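Local coordinates for protein chitinase (Paenibacillus sp. FPU-7, PDB 5GZT) that probably hydrolyses internal beta-1,4 linkages between N-acetylglucosamine units in chitin and chitodextrins, acting as an endochitinase of glycosyl hydrolase family 18, at residues D207-I212 and T225-S230; I732-V737 and A754-M759; D104-L109 and K123-G128. All coordinates share one frame; numbering follows the deposited sequence. Where two conformers were deposited one is given.

The three contacts sit in separate parts of a long, multidomain chain. Interaction 3 comes first in sequence and joins neighbouring parallel strands of the N-terminal solenoid, which also carries a bound sodium ion. Interaction 1 follows, at the hairpin of strands 210-215 and 221-225, and interaction 2 comes last, inside the immunoglobulin-like domain. The centre of interaction 1 lies about 56 Å from that of interaction 3 and about 59 Å from that of interaction 2. The centres of interactions 2 and 3 are about 98 Å apart, on opposite sides of the chain's centre. Each joins strands, or a strand and a helical turn, within its own part of the chain, and none touches another.

Interaction 1 (D207-I212 and T225-S230); sequences DNNATI and TYEKNS
T211 and T225 face each other as an antiparallel non-hydrogen-bonded pair, their CA atoms 4.3 Å apart, just where the second strand gives way to a short, weakly bonded helix. The carbonyl oxygen of A210 holds that junction: it accepts the N-H of Y226 at 2.8 Å, in the carbonyl plane, and a CA-H...O contact from T225 adds to the grip. T225 suits the turn because its OG1 caps the helix, accepting K228 N at 3.0 Å, while its CG2 rests 3.8 Å from T211 CB. N229 OD1 accepts T225 N on a lone pair, tying the helix back to its start.

Y226 lays its ring beside the amide of N208, which slants across it with ND2 3.5 Å from CE1 and the two planes 63° apart. With CG anti to the backbone N (chi1 -158°), the ring is also placed for S230 CB to sit over its centre on one face, and W206 meets it edge-to-face. Replacing Y226 with an alanine would probably open a gap between N208, S230 and W206 and leave the N208 amide freer to turn. E227, bent at chi2, brings OE2 to 3.2 Å from N209 CB, whereas N209 OD1 accepts A260 N from the next strand. Here an antiparallel beta hairpin, strands 210-215 and 221-225, runs directly into an N-capped helical turn.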
ATOM      1  N   ASP B 207       2.166   1.986 -40.016  1.00 87.12           N
ATOM      2  CA  ASP B 207       1.917   0.939 -41.007  1.00 83.93           C
ATOM      3  C   ASP B 207       1.161  -0.197 -40.352  1.00 85.31           C
ATOM      4  O   ASP B 207       1.501  -1.388 -40.518  1.00 78.91           O
ATOM      5  CB  ASP B 207       3.229   0.481 -41.681  1.00 91.58           C
ATOM      6  CG  ASP B 207       3.017  -0.502 -42.880  1.00 85.54           C
ATOM      7  OD1 ASP B 207       1.968  -0.439 -43.569  1.00 64.17           O
ATOM      8  OD2 ASP B 207       3.917  -1.351 -43.111  1.00 89.28           O
ATOM      9  N   ASN B 208       0.111   0.177 -39.614  1.00 81.19           N
ATOM     10  CA  ASN B 208      -0.827  -0.794 -39.110  1.00 76.91           C
ATOM     11  C   ASN B 208      -0.099  -1.965 -38.395  1.00 79.15           C
ATOM     12  O   ASN B 208      -0.438  -3.151 -38.569  1.00 70.75           O
ATOM     13  CB  ASN B 208      -1.673  -1.282 -40.288  1.00 80.60           C
ATOM     14  CG  ASN B 208      -2.966  -1.917 -39.850  1.00 80.69           C
ATOM     15  OD1 ASN B 208      -3.083  -3.147 -39.832  1.00 77.28           O
ATOM     16  ND2 ASN B 208      -3.946  -1.086 -39.474  1.00 79.34           N
ATOM     17  N   ASN B 209       0.935  -1.617 -37.626  1.00 74.87           N
ATOM     18  CA  ASN B 209       1.611  -2.583 -36.773  1.00 74.75           C
ATOM     19  C   ASN B 209       2.428  -1.851 -35.713  1.00 79.58           C
ATOM     20  O   ASN B 209       2.903  -0.696 -35.909  1.00 76.07           O
ATOM     21  CB  ASN B 209       2.515  -3.545 -37.554  1.00 69.28           C
ATOM     22  CG  ASN B 209       3.940  -3.030 -37.679  1.00 73.33           C
ATOM     23  OD1 ASN B 209       4.170  -1.908 -38.142  1.00 83.03           O
ATOM     24  ND2 ASN B 209       4.898  -3.829 -37.237  1.00 75.50           N
ATOM     25  N   ALA B 210       2.573  -2.557 -34.596  1.00 79.05           N
ATOM     26  CA  ALA B 210       3.382  -2.130 -33.456  1.00 74.45           C
ATOM     27  C   ALA B 210       3.356  -3.224 -32.413  1.00 70.77           C
ATOM     28  O   ALA B 210       2.431  -4.078 -32.367  1.00 65.28           O
ATOM     29  CB  ALA B 210       2.894  -0.815 -32.857  1.00 78.88           C
ATOM     30  N   THR B 211       4.389  -3.179 -31.581  1.00 79.06           N
ATOM     31  CA  THR B 211       4.654  -4.222 -30.592  1.00 82.83           C
ATOM     32  C   THR B 211       5.036  -3.558 -29.210  1.00 75.16           C
ATOM     33  O   THR B 211       5.920  -2.655 -29.112  1.00 60.91           O
ATOM     34  CB  THR B 211       5.628  -5.307 -31.191  1.00 89.61           C
ATOM     35  OG1 THR B 211       6.561  -5.772 -30.207  1.00 90.81           O
ATOM     36  CG2 THR B 211       6.399  -4.788 -32.452  1.00 87.66           C
ATOM     37  N   ILE B 212       4.295  -3.952 -28.168  1.00 70.27           N
ATOM     38  CA  ILE B 212       4.448  -3.377 -26.817  1.00 63.15           C
ATOM     39  C   ILE B 212       4.792  -4.505 -25.887  1.00 59.21           C
ATOM     40  O   ILE B 212       4.076  -5.530 -25.901  1.00 52.07           O
ATOM     41  CB  ILE B 212       3.154  -2.700 -26.329  1.00 64.89           C
ATOM     42  CG1 ILE B 212       2.909  -1.411 -27.118  1.00 61.26           C
ATOM     43  CG2 ILE B 212       3.236  -2.354 -24.836  1.00 66.33           C
ATOM     44  CD1 ILE B 212       1.496  -0.902 -27.025  1.00 60.62           C
ATOM     45  N   THR B 225       0.782  -6.973 -29.653  1.00 64.19           N
ATOM     46  CA  THR B 225       1.007  -6.527 -31.048  1.00 78.74           C
ATOM     47  C   THR B 225      -0.287  -6.052 -31.697  1.00 80.37           C
ATOM     48  O   THR B 225      -1.352  -6.599 -31.383  1.00 75.95           O
ATOM     49  CB  THR B 225       1.589  -7.665 -31.921  1.00 78.07           C
ATOM     50  OG1 THR B 225       0.717  -8.826 -31.884  1.00 76.12           O
ATOM     51  CG2 THR B 225       3.025  -8.024 -31.445  1.00 72.93           C
ATOM     52  N   TYR B 226      -0.208  -5.072 -32.610  1.00 84.15           N
ATOM     53  CA  TYR B 226      -1.389  -4.740 -33.452  1.00 91.80           C
ATOM     54  C   TYR B 226      -1.927  -5.968 -34.218  1.00 97.88           C
ATOM     55  O   TYR B 226      -3.126  -6.056 -34.484  1.00 93.40           O
ATOM     56  CB  TYR B 226      -1.109  -3.614 -34.449  1.00 91.25           C
ATOM     57  CG  TYR B 226      -2.375  -2.910 -34.936  1.00 92.34           C
ATOM     58  CD1 TYR B 226      -3.147  -3.425 -35.990  1.00 96.39           C
ATOM     59  CD2 TYR B 226      -2.799  -1.723 -34.351  1.00 93.74           C
ATOM     60  CE1 TYR B 226      -4.308  -2.776 -36.431  1.00 97.95           C
ATOM     61  CE2 TYR B 226      -3.958  -1.070 -34.783  1.00101.87           C
ATOM     62  CZ  TYR B 226      -4.707  -1.591 -35.823  1.00 99.84           C
ATOM     63  OH  TYR B 226      -5.839  -0.925 -36.232  1.00 94.38           O
ATOM     64  N   GLU B 227      -1.037  -6.910 -34.543  1.00105.37           N
ATOM     65  CA  GLU B 227      -1.407  -8.169 -35.216  1.00113.33           C
ATOM     66  C   GLU B 227      -2.369  -9.033 -34.370  1.00103.02           C
ATOM     67  O   GLU B 227      -3.537  -9.206 -34.744  1.00 92.84           O
ATOM     68  CB  GLU B 227      -0.144  -8.967 -35.636  1.00125.79           C
ATOM     69  CG  GLU B 227       0.569  -8.468 -36.911  1.00128.72           C
ATOM     70  CD  GLU B 227       1.087  -7.020 -36.851  1.00126.10           C
ATOM     71  OE1 GLU B 227       1.414  -6.496 -35.749  1.00115.85           O
ATOM     72  OE2 GLU B 227       1.171  -6.401 -37.934  1.00115.75           O
ATOM     73  N   LYS B 228      -1.891  -9.554 -33.236  1.00100.36           N
ATOM     74  CA  LYS B 228      -2.756 -10.370 -32.345  1.00100.78           C
ATOM     75  C   LYS B 228      -3.829  -9.570 -31.581  1.00 98.68           C
ATOM     76  O   LYS B 228      -4.893 -10.126 -31.260  1.00 97.44           O
ATOM     77  CB  LYS B 228      -1.927 -11.193 -31.329  1.00 97.20           C
ATOM     78  CG  LYS B 228      -1.813 -12.695 -31.616  1.00 93.75           C
ATOM     79  CD  LYS B 228      -0.366 -13.148 -31.649  1.00 89.81           C
ATOM     80  CE  LYS B 228       0.309 -12.616 -32.902  1.00 89.75           C
ATOM     81  NZ  LYS B 228       1.784 -12.685 -32.802  1.00 94.05           N
ATOM     82  N   ASN B 229      -3.554  -8.289 -31.299  1.00 87.29           N
ATOM     83  CA  ASN B 229      -4.230  -7.571 -30.209  1.00 81.22           C
ATOM     84  C   ASN B 229      -4.782  -6.206 -30.584  1.00 83.22           C
ATOM     85  O   ASN B 229      -4.910  -5.365 -29.695  1.00 87.13           O
ATOM     86  CB  ASN B 229      -3.255  -7.362 -29.018  1.00 71.13           C
ATOM     87  CG  ASN B 229      -2.491  -8.619 -28.634  1.00 65.54           C
ATOM     88  OD1 ASN B 229      -1.266  -8.718 -28.825  1.00 58.43           O
ATOM     89  ND2 ASN B 229      -3.208  -9.586 -28.081  1.00 61.66           N
ATOM     90  N   SER B 230      -5.140  -5.961 -31.846  1.00 81.10           N
ATOM     91  CA  SER B 230      -5.674  -4.621 -32.221  1.00 81.80           C
ATOM     92  C   SER B 230      -6.991  -4.259 -31.495  1.00 75.71           C
ATOM     93  O   SER B 230      -7.364  -3.073 -31.475  1.00 62.51           O
ATOM     94  CB  SER B 230      -5.859  -4.463 -33.742  1.00 84.30           C
ATOM     95  OG  SER B 230      -6.765  -5.429 -34.248  1.00 89.93           O
TER

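Interaction 2 (I732-V737 and A754-M759); sequences IDVRVV and ASVTIM
A754 and V736 form a hydrogen-bonded pair, joined by two backbone bonds, in strands 754-759 and 732-737, which run antiparallel with 143° between their directions. The small CB of A754 lies on the face that packs against L676 of strand 668-678.

S755 turns to the other face, where its size lets a guanidinium lie over it: CB sits 3.7 Å above the plane of the R735 group, over its centre. R735 reaches that position by bending at chi2 (-78°), and its NE donates to D733 OD2 at 2.7 Å in a salt bridge; the oxygen offers its syn lone pair and lies at the guanidinium edge, in its plane. S755 OG, anti to its own backbone N (chi1 -179°), donates to D733 OD1 at 2.5 Å, also on the syn side, so both carboxylate oxygens are gripped and its rotation is fixed.

V756 returns to the apolar face. Its CG2 meets V734 CB at 3.8 Å, and its backbone forms a hydrogen-bonded pair with V734. At T757 a water bridges the strands, donating to D733 OD1 at 2.7 Å and to T757 OG1 at 2.8 Å. I758, branched and apolar, brings CB to 3.9 Å from I732 CB and leans CD1 on V734 CG2.

A1012, G1009 and G1107 bind S755, R735 and T757 respectively, so the polar face meets the second family 18 domain while V736, V756 and I758 pack on strand 668-678, the two-faced strand pattern of an immunoglobulin-like domain.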
ATOM      1  N   ILE B 732     -37.052 -19.958  17.768  1.00 15.05           N
ATOM      2  CA  ILE B 732     -37.590 -19.011  16.851  1.00 15.08           C
ATOM      3  C   ILE B 732     -36.431 -18.284  16.176  1.00 15.07           C
ATOM      4  O   ILE B 732     -35.540 -17.712  16.868  1.00 12.74           O
ATOM      5  CB  ILE B 732     -38.482 -18.028  17.590  1.00 17.25           C
ATOM      6  CG1 ILE B 732     -39.695 -18.776  18.272  1.00 18.57           C
ATOM      7  CG2 ILE B 732     -38.961 -16.944  16.590  1.00 17.98           C
ATOM      8  CD1 ILE B 732     -40.460 -17.947  19.247  1.00 19.21           C
ATOM      9  N   ASP B 733     -36.402 -18.316  14.836  1.00 13.73           N
ATOM     10  CA  ASP B 733     -35.369 -17.617  14.099  1.00 15.05           C
ATOM     11  C   ASP B 733     -35.726 -16.130  14.001  1.00 15.84           C
ATOM     12  O   ASP B 733     -36.794 -15.773  13.566  1.00 17.46           O
ATOM     13  CB  ASP B 733     -35.153 -18.243  12.690  1.00 15.24           C
ATOM     14  CG  ASP B 733     -33.957 -17.588  11.935  1.00 15.28           C
ATOM     15  OD1 ASP B 733     -32.858 -17.344  12.573  1.00 17.76           O
ATOM     16  OD2 ASP B 733     -34.104 -17.359  10.723  1.00 15.01           O
ATOM     17  N   VAL B 734     -34.826 -15.265  14.426  1.00 15.43           N
ATOM     18  CA  VAL B 734     -34.985 -13.813  14.351  1.00 14.37           C
ATOM     19  C   VAL B 734     -33.999 -13.259  13.303  1.00 14.23           C
ATOM     20  O   VAL B 734     -32.853 -13.654  13.311  1.00 14.90           O
ATOM     21  CB  VAL B 734     -34.748 -13.171  15.746  1.00 16.71           C
ATOM     22  CG1 VAL B 734     -34.915 -11.655  15.697  1.00 17.09           C
ATOM     23  CG2 VAL B 734     -35.738 -13.720  16.720  1.00 16.68           C
ATOM     24  N   ARG B 735     -34.452 -12.437  12.355  1.00 14.47           N
ATOM     25  CA  ARG B 735     -33.613 -12.003  11.267  1.00 16.91           C
ATOM     26  C   ARG B 735     -33.527 -10.454  11.339  1.00 16.72           C
ATOM     27  O   ARG B 735     -34.540  -9.797  11.434  1.00 16.64           O
ATOM     28  CB  ARG B 735     -34.206 -12.433   9.899  1.00 16.54           C
ATOM     29  CG  ARG B 735     -34.194 -13.920   9.667  1.00 17.60           C
ATOM     30  CD  ARG B 735     -32.813 -14.310   9.276  1.00 16.99           C
ATOM     31  NE  ARG B 735     -32.641 -15.727   9.165  1.00 19.82           N
ATOM     32  CZ  ARG B 735     -31.656 -16.348   8.539  1.00 18.46           C
ATOM     33  NH1 ARG B 735     -30.715 -15.690   7.882  1.00 18.68           N
ATOM     34  NH2 ARG B 735     -31.645 -17.666   8.500  1.00 17.87           N
ATOM     35  N   VAL B 736     -32.315  -9.910  11.203  1.00 18.07           N
ATOM     36  CA  VAL B 736     -32.021  -8.489  11.392  1.00 16.41           C
ATOM     37  C   VAL B 736     -31.375  -7.964  10.135  1.00 16.12           C
ATOM     38  O   VAL B 736     -30.334  -8.431   9.731  1.00 16.09           O
ATOM     39  CB  VAL B 736     -31.038  -8.262  12.585  1.00 17.14           C
ATOM     40  CG1 VAL B 736     -30.814  -6.761  12.813  1.00 16.48           C
ATOM     41  CG2 VAL B 736     -31.691  -8.866  13.837  1.00 18.58           C
ATOM     42  N   VAL B 737     -32.017  -7.018   9.463  1.00 16.33           N
ATOM     43  CA  VAL B 737     -31.354  -6.439   8.316  1.00 16.74           C
ATOM     44  C   VAL B 737     -30.907  -5.018   8.726  1.00 17.01           C
ATOM     45  O   VAL B 737     -31.704  -4.276   9.256  1.00 16.73           O
ATOM     46  CB  VAL B 737     -32.322  -6.307   7.126  1.00 18.43           C
ATOM     47  CG1 VAL B 737     -31.699  -5.436   6.055  1.00 17.99           C
ATOM     48  CG2 VAL B 737     -32.735  -7.725   6.583  1.00 20.06           C
ATOM     49  N   ALA B 754     -29.455 -11.121   9.064  1.00 15.38           N
ATOM     50  CA  ALA B 754     -28.630 -11.832  10.054  1.00 14.87           C
ATOM     51  C   ALA B 754     -29.521 -12.633  10.958  1.00 13.28           C
ATOM     52  O   ALA B 754     -30.425 -12.091  11.519  1.00 15.02           O
ATOM     53  CB  ALA B 754     -27.931 -10.814  10.915  1.00 14.75           C
ATOM     54  N   SER B 755     -29.181 -13.886  11.180  1.00 13.67           N
ATOM     55  CA  SER B 755     -29.897 -14.765  12.076  1.00 12.03           C
ATOM     56  C   SER B 755     -29.392 -14.742  13.554  1.00 12.37           C
ATOM     57  O   SER B 755     -28.212 -14.924  13.827  1.00 12.13           O
ATOM     58  CB  SER B 755     -29.642 -16.191  11.562  1.00 14.07           C
ATOM     59  OG  SER B 755     -30.339 -17.159  12.369  1.00 12.29           O
ATOM     60  N   VAL B 756     -30.316 -14.508  14.476  1.00 13.20           N
ATOM     61  CA  VAL B 756     -30.122 -14.719  15.911  1.00 13.56           C
ATOM     62  C   VAL B 756     -31.396 -15.536  16.383  1.00 14.76           C
ATOM     63  O   VAL B 756     -32.264 -15.890  15.525  1.00 15.04           O
ATOM     64  CB  VAL B 756     -29.972 -13.411  16.666  1.00 13.35           C
ATOM     65  CG1 VAL B 756     -28.639 -12.768  16.220  1.00 14.05           C
ATOM     66  CG2 VAL B 756     -31.080 -12.490  16.329  1.00 14.09           C
ATOM     67  N   THR B 757     -31.435 -15.868  17.660  1.00 13.67           N
ATOM     68  CA  THR B 757     -32.295 -16.908  18.189  1.00 14.63           C
ATOM     69  C   THR B 757     -32.997 -16.559  19.485  1.00 16.10           C
ATOM     70  O   THR B 757     -32.350 -16.151  20.453  1.00 15.29           O
ATOM     71  CB  THR B 757     -31.473 -18.121  18.344  1.00 13.55           C
ATOM     72  OG1 THR B 757     -30.830 -18.410  17.096  1.00 13.13           O
ATOM     73  CG2 THR B 757     -32.250 -19.269  18.774  1.00 14.10           C
ATOM     74  N   ILE B 758     -34.317 -16.797  19.485  1.00 15.40           N
ATOM     75  CA  ILE B 758     -35.073 -17.049  20.701  1.00 14.88           C
ATOM     76  C   ILE B 758     -35.086 -18.524  21.002  1.00 16.05           C
ATOM     77  O   ILE B 758     -35.703 -19.272  20.237  1.00 13.22           O
ATOM     78  CB  ILE B 758     -36.447 -16.484  20.601  1.00 15.15           C
ATOM     79  CG1 ILE B 758     -36.373 -14.975  20.532  1.00 15.51           C
ATOM     80  CG2 ILE B 758     -37.294 -16.853  21.821  1.00 16.39           C
ATOM     81  CD1 ILE B 758     -37.709 -14.276  20.213  1.00 17.51           C
ATOM     82  N   MET B 759     -34.430 -18.941  22.102  1.00 15.47           N
ATOM     83  CA  MET B 759     -34.320 -20.333  22.495  1.00 15.31           C
ATOM     84  C   MET B 759     -35.501 -20.736  23.352  1.00 14.81           C
ATOM     85  O   MET B 759     -36.010 -19.947  24.203  1.00 13.74           O
ATOM     86  CB  MET B 759     -33.035 -20.618  23.232  1.00 17.20           C
ATOM     87  CG  MET B 759     -31.809 -20.470  22.344  1.00 23.66           C
ATOM     88  SD  MET B 759     -31.567 -21.967  21.256  1.00 27.21           S
ATOM     89  CE  MET B 759     -31.636 -23.243  22.395  1.00 28.16           C
TER
HETATM   90  O   HOH W   1     -31.988 -18.886  14.640  1.00 11.95           O

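Interaction 3 (D104-L109 and K123-G128); sequences DAVIVL and KTQIKG
K127 stretches its extended side chain across V106, so that CD and CE each come to 3.8 Å from V106 CG1 and NZ stays close behind. The valine is turned to receive it: CG1 is anti to the backbone N (chi1 175°), which leaves CG2 to meet Q125 OE1. The lysine thus spends its methylene groups on a beta-branched neighbour and carries its charge past it, while E147 touches the same side chain from the next turn. Q125, long and polar, suits this outward face too. Its OE1 accepts a hydrogen bond of 3.0 Å from a water that also donates to D104 O.

The reverse face is largely apolar. L109 and I126 lie side by side and point the same way, CD1 of the leucine 4.1 Å from CG2 of the isoleucine, and I126 CG1 comes to 4.2 Å from I107 CB. Beyond CB, I107 leads away from I126 and packs on L96 and V98, while I126 meets L118 and L120.

Those partners belong to the second sheet of a parallel beta-solenoid, in which the chain visits two sheets alternately and each coil stacks on the one before. Segments 104-109 and 123-128 are equivalent strands of successive coils, running at only 16° to each other.

Four backbone bonds join them in the parallel pattern: A105 O and I107 O accept from Q125 N and K127 N, and the N-H groups of I107 and L109 bind Q125 O and K127 O, the last at 2.7 Å. A second water links D104 N to K123 O, ahead of the first of these bonds. At the far end G128 has a positive phi of 99°, and a side chain there would clash with L109 O.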
ATOM      1  N   ASP B 104      20.652  55.265 -36.730  1.00 33.71           N
ATOM      2  CA  ASP B 104      21.034  54.457 -37.926  1.00 38.31           C
ATOM      3  C   ASP B 104      22.172  53.512 -37.640  1.00 30.40           C
ATOM      4  O   ASP B 104      22.928  53.163 -38.533  1.00 31.64           O
ATOM      5  CB  ASP B 104      21.467  55.367 -39.083  1.00 41.21           C
ATOM      6  CG  ASP B 104      20.342  56.243 -39.612  1.00 45.37           C
ATOM      7  OD1 ASP B 104      19.193  55.791 -39.586  1.00 47.06           O
ATOM      8  OD2 ASP B 104      20.641  57.366 -40.110  1.00 47.49           O
ATOM      9  N   ALA B 105      22.325  53.113 -36.392  1.00 26.33           N
ATOM     10  CA  ALA B 105      23.368  52.139 -36.019  1.00 28.83           C
ATOM     11  C   ALA B 105      23.374  50.883 -36.966  1.00 27.91           C
ATOM     12  O   ALA B 105      22.311  50.440 -37.403  1.00 25.17           O
ATOM     13  CB  ALA B 105      23.215  51.695 -34.570  1.00 25.82           C
ATOM     14  N   VAL B 106      24.562  50.371 -37.310  1.00 28.94           N
ATOM     15  CA  VAL B 106      24.646  49.073 -38.030  1.00 28.51           C
ATOM     16  C   VAL B 106      25.602  48.230 -37.270  1.00 29.22           C
ATOM     17  O   VAL B 106      26.701  48.717 -36.921  1.00 27.43           O
ATOM     18  CB  VAL B 106      25.233  49.251 -39.469  1.00 30.43           C
ATOM     19  CG1 VAL B 106      25.433  47.887 -40.167  1.00 28.58           C
ATOM     20  CG2 VAL B 106      24.327  50.185 -40.286  1.00 30.43           C
ATOM     21  N   ILE B 107      25.224  46.959 -37.082  1.00 27.50           N
ATOM     22  CA  ILE B 107      26.032  46.033 -36.352  1.00 27.64           C
ATOM     23  C   ILE B 107      26.261  44.880 -37.347  1.00 28.32           C
ATOM     24  O   ILE B 107      25.285  44.254 -37.800  1.00 23.34           O
ATOM     25  CB  ILE B 107      25.328  45.456 -35.135  1.00 27.96           C
ATOM     26  CG1 ILE B 107      24.816  46.545 -34.177  1.00 31.89           C
ATOM     27  CG2 ILE B 107      26.294  44.553 -34.415  1.00 28.80           C
ATOM     28  CD1 ILE B 107      25.901  47.299 -33.380  1.00 32.63           C
ATOM     29  N   VAL B 108      27.528  44.584 -37.654  1.00 28.34           N
ATOM     30  CA  VAL B 108      27.871  43.512 -38.646  1.00 26.31           C
ATOM     31  C   VAL B 108      28.517  42.388 -37.874  1.00 30.45           C
ATOM     32  O   VAL B 108      29.648  42.590 -37.301  1.00 29.74           O
ATOM     33  CB  VAL B 108      28.845  43.984 -39.725  1.00 26.89           C
ATOM     34  CG1 VAL B 108      28.984  42.890 -40.822  1.00 26.88           C
ATOM     35  CG2 VAL B 108      28.454  45.367 -40.261  1.00 28.29           C
ATOM     36  N   LEU B 109      27.834  41.235 -37.810  1.00 26.41           N
ATOM     37  CA  LEU B 109      28.335  40.133 -37.036  1.00 25.40           C
ATOM     38  C   LEU B 109      28.778  39.077 -38.007  1.00 26.45           C
ATOM     39  O   LEU B 109      27.931  38.455 -38.676  1.00 27.45           O
ATOM     40  CB  LEU B 109      27.247  39.533 -36.109  1.00 30.37           C
ATOM     41  CG  LEU B 109      26.587  40.503 -35.090  1.00 29.34           C
ATOM     42  CD1 LEU B 109      25.681  39.705 -34.184  1.00 29.46           C
ATOM     43  CD2 LEU B 109      27.627  41.231 -34.238  1.00 29.05           C
ATOM     44  N   LYS B 123      16.510  51.897 -33.587  1.00 26.39           N
ATOM     45  CA  LYS B 123      16.303  51.027 -34.765  1.00 28.70           C
ATOM     46  C   LYS B 123      17.682  50.732 -35.377  1.00 25.10           C
ATOM     47  O   LYS B 123      18.435  51.678 -35.713  1.00 23.27           O
ATOM     48  CB  LYS B 123      15.381  51.684 -35.796  1.00 29.78           C
ATOM     49  CG  LYS B 123      15.130  50.762 -36.992  1.00 36.82           C
ATOM     50  CD  LYS B 123      14.194  51.414 -37.970  1.00 43.56           C
ATOM     51  CE  LYS B 123      13.854  50.485 -39.097  1.00 52.74           C
ATOM     52  NZ  LYS B 123      12.712  51.015 -39.906  1.00 61.98           N
ATOM     53  N   THR B 124      18.000  49.438 -35.393  1.00 23.34           N
ATOM     54  CA  THR B 124      19.331  48.952 -35.698  0.50 26.57           C
ATOM     55  C   THR B 124      19.271  47.942 -36.805  1.00 24.01           C
ATOM     56  O   THR B 124      18.370  47.077 -36.843  1.00 25.09           O
ATOM     57  CB  THR B 124      20.004  48.238 -34.497  0.50 29.97           C
ATOM     58  OG1 THR B 124      19.213  47.119 -34.079  0.50 36.42           O
ATOM     59  CG2 THR B 124      20.187  49.173 -33.347  0.50 27.63           C
ATOM     60  N   GLN B 125      20.240  48.022 -37.699  1.00 23.90           N
ATOM     61  CA  GLN B 125      20.387  46.982 -38.733  1.00 26.10           C
ATOM     62  C   GLN B 125      21.489  46.024 -38.310  1.00 22.82           C
ATOM     63  O   GLN B 125      22.632  46.439 -38.210  1.00 23.43           O
ATOM     64  CB  GLN B 125      20.742  47.614 -40.057  1.00 32.45           C
ATOM     65  CG  GLN B 125      19.588  48.410 -40.650  1.00 38.12           C
ATOM     66  CD  GLN B 125      19.922  49.009 -42.023  1.00 45.72           C
ATOM     67  OE1 GLN B 125      20.701  49.974 -42.138  1.00 48.40           O
ATOM     68  NE2 GLN B 125      19.360  48.408 -43.064  1.00 52.17           N
ATOM     69  N   ILE B 126      21.157  44.744 -38.145  1.00 20.81           N
ATOM     70  CA  ILE B 126      22.127  43.750 -37.745  1.00 23.95           C
ATOM     71  C   ILE B 126      22.308  42.849 -38.983  1.00 27.83           C
ATOM     72  O   ILE B 126      21.337  42.257 -39.520  1.00 28.82           O
ATOM     73  CB  ILE B 126      21.717  42.869 -36.553  1.00 27.41           C
ATOM     74  CG1 ILE B 126      21.498  43.746 -35.258  1.00 26.60           C
ATOM     75  CG2 ILE B 126      22.777  41.777 -36.245  1.00 27.40           C
ATOM     76  CD1 ILE B 126      20.082  44.288 -35.139  1.00 26.02           C
ATOM     77  N   LYS B 127      23.564  42.755 -39.390  1.00 25.60           N
ATOM     78  CA  LYS B 127      23.955  42.111 -40.640  1.00 29.69           C
ATOM     79  C   LYS B 127      24.890  40.979 -40.332  1.00 26.65           C
ATOM     80  O   LYS B 127      25.657  41.027 -39.335  1.00 25.37           O
ATOM     81  CB  LYS B 127      24.746  43.123 -41.496  1.00 29.46           C
ATOM     82  CG  LYS B 127      23.904  44.342 -41.889  1.00 32.52           C
ATOM     83  CD  LYS B 127      24.575  45.317 -42.852  1.00 39.41           C
ATOM     84  CE  LYS B 127      23.530  46.447 -43.156  1.00 44.06           C
ATOM     85  NZ  LYS B 127      24.022  47.605 -43.969  1.00 51.55           N
ATOM     86  N   GLY B 128      24.920  40.059 -41.275  1.00 25.49           N
ATOM     87  CA  GLY B 128      25.892  39.004 -41.311  1.00 26.36           C
ATOM     88  C   GLY B 128      25.274  37.754 -40.731  1.00 22.96           C
ATOM     89  O   GLY B 128      24.151  37.787 -40.282  1.00 20.46           O
TER
HETATM   90  O   HOH W   2      18.061  54.291 -36.283  1.00 33.74           O
HETATM   91  O   HOH W   3      21.576  52.497 -40.870  1.00 48.21           O